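Local coordinates for mitochondrial dynamics protein MID49 (Mus musculus, PDB 4WOY) that promotes mitochondrial fission by recruiting the dynamin-related GTPase Drp1 to the outer mitochondrial membrane and regulates its GTPase activity, at residues Ala32-Ala37 / Pro144-Leu149; Glu162-Val167 / Glu173-Val178. The protein carries 1 engineered substitution. All blocks are in the same frame, centred on the assembly; numbering follows the deposited sequence.

Contact 1 (Ala32-Ala37 / Pro144-Leu149)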
loop_
_atom_site.group_PDB
_atom_site.type_symbol
_atom_site.label_atom_id
_atom_site.label_comp_id
_atom_site.label_asym_id
_atom_site.label_seq_id
_atom_site.Cartn_x
_atom_site.Cartn_y
_atom_site.Cartn_z
ATOM N N ALA A 32 12.340 12.311 -3.293
ATOM C CA ALA A 32 12.013 12.465 -1.878
ATOM C C ALA A 32 12.811 13.586 -1.219
ATOM O O ALA A 32 12.253 14.405 -0.492
ATOM C CB ALA A 32 12.246 11.155 -1.134
ATOM N N LEU A 33 14.105 13.645 -1.509
ATOM C CA LEU A 33 14.964 14.649 -0.905
ATOM C C LEU A 33 14.634 16.060 -1.356
ATOM O O LEU A 33 14.743 16.989 -0.561
ATOM C CB LEU A 33 16.427 14.346 -1.215
ATOM C CG LEU A 33 16.959 13.038 -0.642
ATOM C CD1 LEU A 33 18.428 12.916 -0.960
ATOM C CD2 LEU A 33 16.730 13.005 0.851
ATOM N N GLU A 34 14.269 16.220 -2.628
ATOM C CA GLU A 34 13.799 17.506 -3.169
ATOM C C GLU A 34 12.457 17.923 -2.561
ATOM O O GLU A 34 12.279 19.048 -2.107
ATOM C CB GLU A 34 13.677 17.437 -4.697
ATOM C CG GLU A 34 14.989 17.599 -5.431
ATOM C CD GLU A 34 15.690 18.883 -5.043
ATOM O OE1 GLU A 34 15.057 19.949 -5.132
ATOM O OE2 GLU A 34 16.867 18.838 -4.644
ATOM N N LEU A 35 11.520 16.990 -2.533
ATOM C CA LEU A 35 10.229 17.229 -1.925
ATOM C C LEU A 35 10.362 17.524 -0.431
ATOM O O LEU A 35 9.640 18.375 0.111
ATOM C CB LEU A 35 9.333 16.014 -2.127
ATOM C CG LEU A 35 7.882 16.153 -1.675
ATOM C CD1 LEU A 35 7.276 17.436 -2.207
ATOM C CD2 LEU A 35 7.088 14.957 -2.151
ATOM N N GLN A 36 11.281 16.826 0.235
ATOM C CA GLN A 36 11.520 17.077 1.650
ATOM C C GLN A 36 12.091 18.478 1.857
ATOM O O GLN A 36 11.741 19.185 2.812
ATOM C CB GLN A 36 12.468 16.059 2.248
ATOM C CG GLN A 36 12.550 16.194 3.751
ATOM C CD GLN A 36 13.615 15.316 4.325
ATOM O OE1 GLN A 36 13.706 14.136 3.985
ATOM N NE2 GLN A 36 14.433 15.876 5.209
ATOM N N ALA A 37 12.996 18.866 0.971
ATOM C CA ALA A 37 13.606 20.174 1.072
ATOM C C ALA A 37 12.520 21.236 0.950
ATOM O O ALA A 37 12.521 22.224 1.685
ATOM C CB ALA A 37 14.687 20.358 0.004
ATOM N N PRO A 144 8.668 21.368 -12.556
ATOM C CA PRO A 144 9.477 21.432 -13.778
ATOM C C PRO A 144 10.982 21.421 -13.503
ATOM O O PRO A 144 11.723 20.725 -14.190
ATOM C CB PRO A 144 9.047 22.764 -14.410
ATOM C CG PRO A 144 8.370 23.526 -13.317
ATOM C CD PRO A 144 7.716 22.492 -12.477
ATOM N N ALA A 145 11.417 22.159 -12.489
ATOM C CA ALA A 145 12.834 22.253 -12.163
ATOM C C ALA A 145 13.391 20.937 -11.647
ATOM O O ALA A 145 14.488 20.533 -12.037
ATOM C CB ALA A 145 13.065 23.349 -11.146
ATOM N N ILE A 146 12.648 20.289 -10.752
ATOM C CA ILE A 146 13.069 19.013 -10.178
ATOM C C ILE A 146 13.223 17.989 -11.292
ATOM O O ILE A 146 14.195 17.236 -11.335
ATOM C CB ILE A 146 12.066 18.500 -9.130
ATOM C CG1 ILE A 146 12.093 19.397 -7.892
ATOM C CG2 ILE A 146 12.380 17.075 -8.724
ATOM C CD1 ILE A 146 10.835 19.311 -7.029
ATOM N N GLY A 147 12.274 18.000 -12.218
ATOM C CA GLY A 147 12.328 17.115 -13.361
ATOM C C GLY A 147 13.539 17.391 -14.231
ATOM O O GLY A 147 14.193 16.473 -14.723
ATOM N N SER A 148 13.826 18.672 -14.431
ATOM C CA SER A 148 14.965 19.078 -15.236
ATOM C C SER A 148 16.270 18.626 -14.588
ATOM O O SER A 148 17.183 18.157 -15.268
ATOM C CB SER A 148 14.962 20.591 -15.428
ATOM O OG SER A 148 16.050 21.002 -16.232
ATOM N N LEU A 149 16.340 18.761 -13.267
ATOM C CA LEU A 149 17.521 18.393 -12.491
ATOM C C LEU A 149 17.812 16.891 -12.527
ATOM O O LEU A 149 18.969 16.473 -12.585
ATOM C CB LEU A 149 17.347 18.847 -11.036
ATOM C CG LEU A 149 18.390 18.437 -9.990
ATOM C CD1 LEU A 149 19.619 19.334 -10.102
ATOM C CD2 LEU A 149 17.826 18.425 -8.552
#

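Contact 2 (Glu162-Val167 / Glu173-Val178)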
loop_
_atom_site.group_PDB
_atom_site.type_symbol
_atom_site.label_atom_id
_atom_site.label_comp_id
_atom_site.label_asym_id
_atom_site.label_seq_id
_atom_site.Cartn_x
_atom_site.Cartn_y
_atom_site.Cartn_z
ATOM N N GLU A 162 -1.195 11.267 -5.863
ATOM C CA GLU A 162 -0.203 10.516 -6.589
ATOM C C GLU A 162 0.714 11.421 -7.403
ATOM O O GLU A 162 0.284 12.398 -8.012
ATOM C CB GLU A 162 -0.923 9.489 -7.445
ATOM C CG GLU A 162 -1.852 8.668 -6.556
ATOM C CD GLU A 162 -2.448 7.482 -7.242
ATOM O OE1 GLU A 162 -2.049 7.196 -8.386
ATOM O OE2 GLU A 162 -3.325 6.834 -6.633
ATOM N N LEU A 163 1.990 11.083 -7.395
ATOM C CA LEU A 163 2.980 11.780 -8.196
ATOM C C LEU A 163 3.367 10.869 -9.347
ATOM O O LEU A 163 3.898 9.787 -9.124
ATOM C CB LEU A 163 4.198 12.109 -7.343
ATOM C CG LEU A 163 4.022 13.339 -6.452
ATOM C CD1 LEU A 163 5.251 13.533 -5.559
ATOM C CD2 LEU A 163 3.705 14.571 -7.268
ATOM N N LEU A 164 3.140 11.291 -10.583
ATOM C CA LEU A 164 3.439 10.389 -11.687
ATOM C C LEU A 164 4.810 10.725 -12.256
ATOM O O LEU A 164 5.150 11.882 -12.500
ATOM C CB LEU A 164 2.359 10.455 -12.785
ATOM C CG LEU A 164 0.961 9.863 -12.494
ATOM C CD1 LEU A 164 0.055 9.928 -13.726
ATOM C CD2 LEU A 164 1.014 8.432 -11.962
ATOM N N LEU A 165 5.605 9.680 -12.446
ATOM C CA LEU A 165 6.953 9.855 -12.919
ATOM C C LEU A 165 7.244 9.276 -14.316
ATOM O O LEU A 165 7.201 8.057 -14.532
ATOM C CB LEU A 165 7.902 9.246 -11.897
ATOM C CG LEU A 165 9.293 9.562 -12.401
ATOM C CD1 LEU A 165 9.402 11.044 -12.439
ATOM C CD2 LEU A 165 10.414 9.015 -11.568
ATOM N N LYS A 166 7.522 10.198 -15.241
ATOM C CA LYS A 166 7.887 9.959 -16.638
ATOM C C LYS A 166 9.300 10.507 -16.911
ATOM O O LYS A 166 9.568 11.683 -16.721
ATOM C CB LYS A 166 6.854 10.600 -17.581
ATOM C CG LYS A 166 6.833 10.099 -19.016
ATOM C CD LYS A 166 6.348 8.680 -19.209
ATOM C CE LYS A 166 6.330 8.378 -20.712
ATOM N NZ LYS A 166 6.157 6.943 -21.097
ATOM N N VAL A 167 10.193 9.661 -17.380
ATOM C CA VAL A 167 9.795 8.335 -17.730
ATOM C C VAL A 167 10.484 7.481 -16.652
ATOM O O VAL A 167 9.764 6.878 -15.866
ATOM C CB VAL A 167 10.169 7.966 -19.223
ATOM C CG1 VAL A 167 9.401 6.751 -19.727
ATOM C CG2 VAL A 167 9.943 9.147 -20.163
ATOM N N GLU A 173 8.530 3.689 -15.995
ATOM C CA GLU A 173 7.452 4.603 -15.631
ATOM C C GLU A 173 7.060 4.242 -14.235
ATOM O O GLU A 173 6.983 3.050 -13.958
ATOM C CB GLU A 173 6.247 4.440 -16.544
ATOM C CG GLU A 173 6.304 5.181 -17.842
ATOM C CD GLU A 173 5.161 4.788 -18.765
ATOM O OE1 GLU A 173 4.571 3.707 -18.549
ATOM O OE2 GLU A 173 4.870 5.534 -19.724
ATOM N N PHE A 174 6.773 5.202 -13.359
ATOM C CA PHE A 174 6.108 4.812 -12.113
ATOM C C PHE A 174 5.420 5.912 -11.312
ATOM O O PHE A 174 5.520 7.097 -11.617
ATOM C CB PHE A 174 7.081 4.081 -11.191
ATOM C CG PHE A 174 8.199 4.918 -10.690
ATOM C CD1 PHE A 174 9.364 5.041 -11.418
ATOM C CD2 PHE A 174 8.101 5.562 -9.470
ATOM C CE1 PHE A 174 10.412 5.791 -10.952
ATOM C CE2 PHE A 174 9.148 6.333 -8.997
ATOM C CZ PHE A 174 10.307 6.435 -9.739
ATOM N N THR A 175 4.725 5.479 -10.264
ATOM C CA THR A 175 3.910 6.350 -9.452
ATOM C C THR A 175 4.385 6.418 -8.005
ATOM O O THR A 175 4.689 5.402 -7.399
ATOM C CB THR A 175 2.472 5.880 -9.475
ATOM O OG1 THR A 175 2.033 5.824 -10.834
ATOM C CG2 THR A 175 1.580 6.834 -8.696
ATOM N N LEU A 176 4.464 7.630 -7.465
ATOM C CA LEU A 176 4.763 7.815 -6.061
ATOM C C LEU A 176 3.461 8.129 -5.323
ATOM O O LEU A 176 2.687 9.002 -5.739
ATOM C CB LEU A 176 5.778 8.935 -5.846
ATOM C CG LEU A 176 7.246 8.640 -6.171
ATOM C CD1 LEU A 176 8.002 9.948 -6.374
ATOM C CD2 LEU A 176 7.928 7.811 -5.090
ATOM N N ALA A 177 3.189 7.385 -4.260
ATOM C CA ALA A 177 2.054 7.729 -3.405
ATOM C C ALA A 177 2.587 8.493 -2.211
ATOM O O ALA A 177 3.325 7.936 -1.386
ATOM C CB ALA A 177 1.280 6.487 -2.966
ATOM N N VAL A 178 2.248 9.776 -2.123
ATOM C CA VAL A 178 2.711 10.579 -1.000
ATOM C C VAL A 178 1.802 10.307 0.182
ATOM O O VAL A 178 0.614 10.637 0.144
ATOM C CB VAL A 178 2.713 12.066 -1.311
ATOM C CG1 VAL A 178 3.277 12.828 -0.138
ATOM C CG2 VAL A 178 3.512 12.340 -2.575
#

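Contact 1 (Ala32-Ala37 / Pro144-Leu149)
Glu-34 turns its CG away from its own carbonyl carbon (chi1 -80°) and bends again at chi2 (-55°), which folds the carboxylate back beside its stem in front of Ile-146 and Leu-149. Ile-146 likewise carries CG1 beside its backbone N, which sets CG1 and CD1 side by side against Glu-34 CB. The two side chains run antiparallel past one another. Both the CB and the carboxylate of Glu-34 touch. Glu-34 CB lies 4.1 Å from Ile-146 CG1, and Ile-146 CD1 is equally near to that CB. Across this contact the carboxylate oxygens meet methyl and methylene carbons. Glu-34 OE1 rests against Ile-146 CG1 at 4.1 Å. Its OE2 comes within 4.0 Å of Leu-149 CD2, where the two side chains meet at about a right angle.

The contact is small, about 137 Å² in all, with no polar bond between the two segments. The closest CA atoms, those of Glu-34 and Ile-146, are 7.2 Å apart, yet just three side chains meet: one acid and two hydrophobic residues. Ile-146 is buried, while Leu-149 is exposed and Glu-34 partly so, consistent with a carboxylate near the surface.

The next residue of the long helix, Leu-35, packs on Leu-71 of strand 69-74 and also on Val-141. Ile-146 touches Val-141 too, so the loop ahead of helix 143-150 joins both sides. This is peripheral helix-helix packing, in which the short helix 143-150 rests against the long helix 18-42 in the nucleotidyltransferase-like part of the cytosolic domain.

Contact 2 (Glu162-Val167 / Glu173-Val178)
The ring of Phe-174 has Leu-165 over one face. Leu-165 CB stands 4.2 Å from the ring centroid and only 5° off the normal, a CH-pi contact. The outer methyl CD2 of Leu-165 is modelled too close to the ring to be relied on. Both side chains extend from the sheet in the same direction, flank to flank. Phe-174 holds CG between its backbone N and carbonyl carbon (chi1 66°), which brings the ring alongside its cross-strand neighbour.

The backbones beneath them are antiparallel. Leu-165 and Phe-174 form one hydrogen-bonded pair, and Leu-163 and Leu-176 form the next. In the second pair Leu-163 N gives to Leu-176 O at 2.7 Å, almost straight at 176°. The return bond from Leu-176 N to Leu-163 O measures 2.8 Å, and both donors lie in the acceptor's carbonyl plane. Glu-162 with Ala-177 and Leu-164 with Thr-175 are non-hydrogen-bonded pairs.

This is a beta hairpin within the large mixed sheet of the nucleotidyltransferase-like fold. Strand 153-156 continues the sheet beyond 162-166, and strand 69-74 pairs with the other arm. Leu-163, Leu-165, Phe-174 and Leu-176 share one face, where helix 18-42 packs on Leu-165 and Leu-176. On that side Leu-163 CB meets Leu-176 CB at 3.8 Å, and Leu-163 CD1 reaches Val-178 CG2 at 3.7 Å.

The other face is more polar. Glu-162 OE1 lies 3.7 Å from Thr-175 CG2. Near the hairpin's turn, Lys-166 and Glu-173 run alongside each other as a salt bridge, although the modelled NZ to OE2 separation of 2.4 Å is doubtfully short. Val-167 follows a cis peptide bond, and its O receives a CA-H...O contact from Glu-173 CA at 3.3 Å.

The two contacts follow each other along the chain: contact 1 closes at Leu-149 before contact 2 opens at Glu-162. Their centres are 13 Å apart, in the same part of the molecule. Helix 18-42 is the shared element. It supplies Glu-34 to contact 1, and its Leu-27, Ala-28 and Ile-31 pack on the hairpin of contact 2. The contacts touch directly where Leu-35 CD2 lies 4.1 Å from Leu-163 CD1. Helix 18-42 thus meets the small helix 143-150 along one side and the sheet along another. All four segments lie in the MID51-like, nucleotidyltransferase-like region, and both contacts attach to this helix.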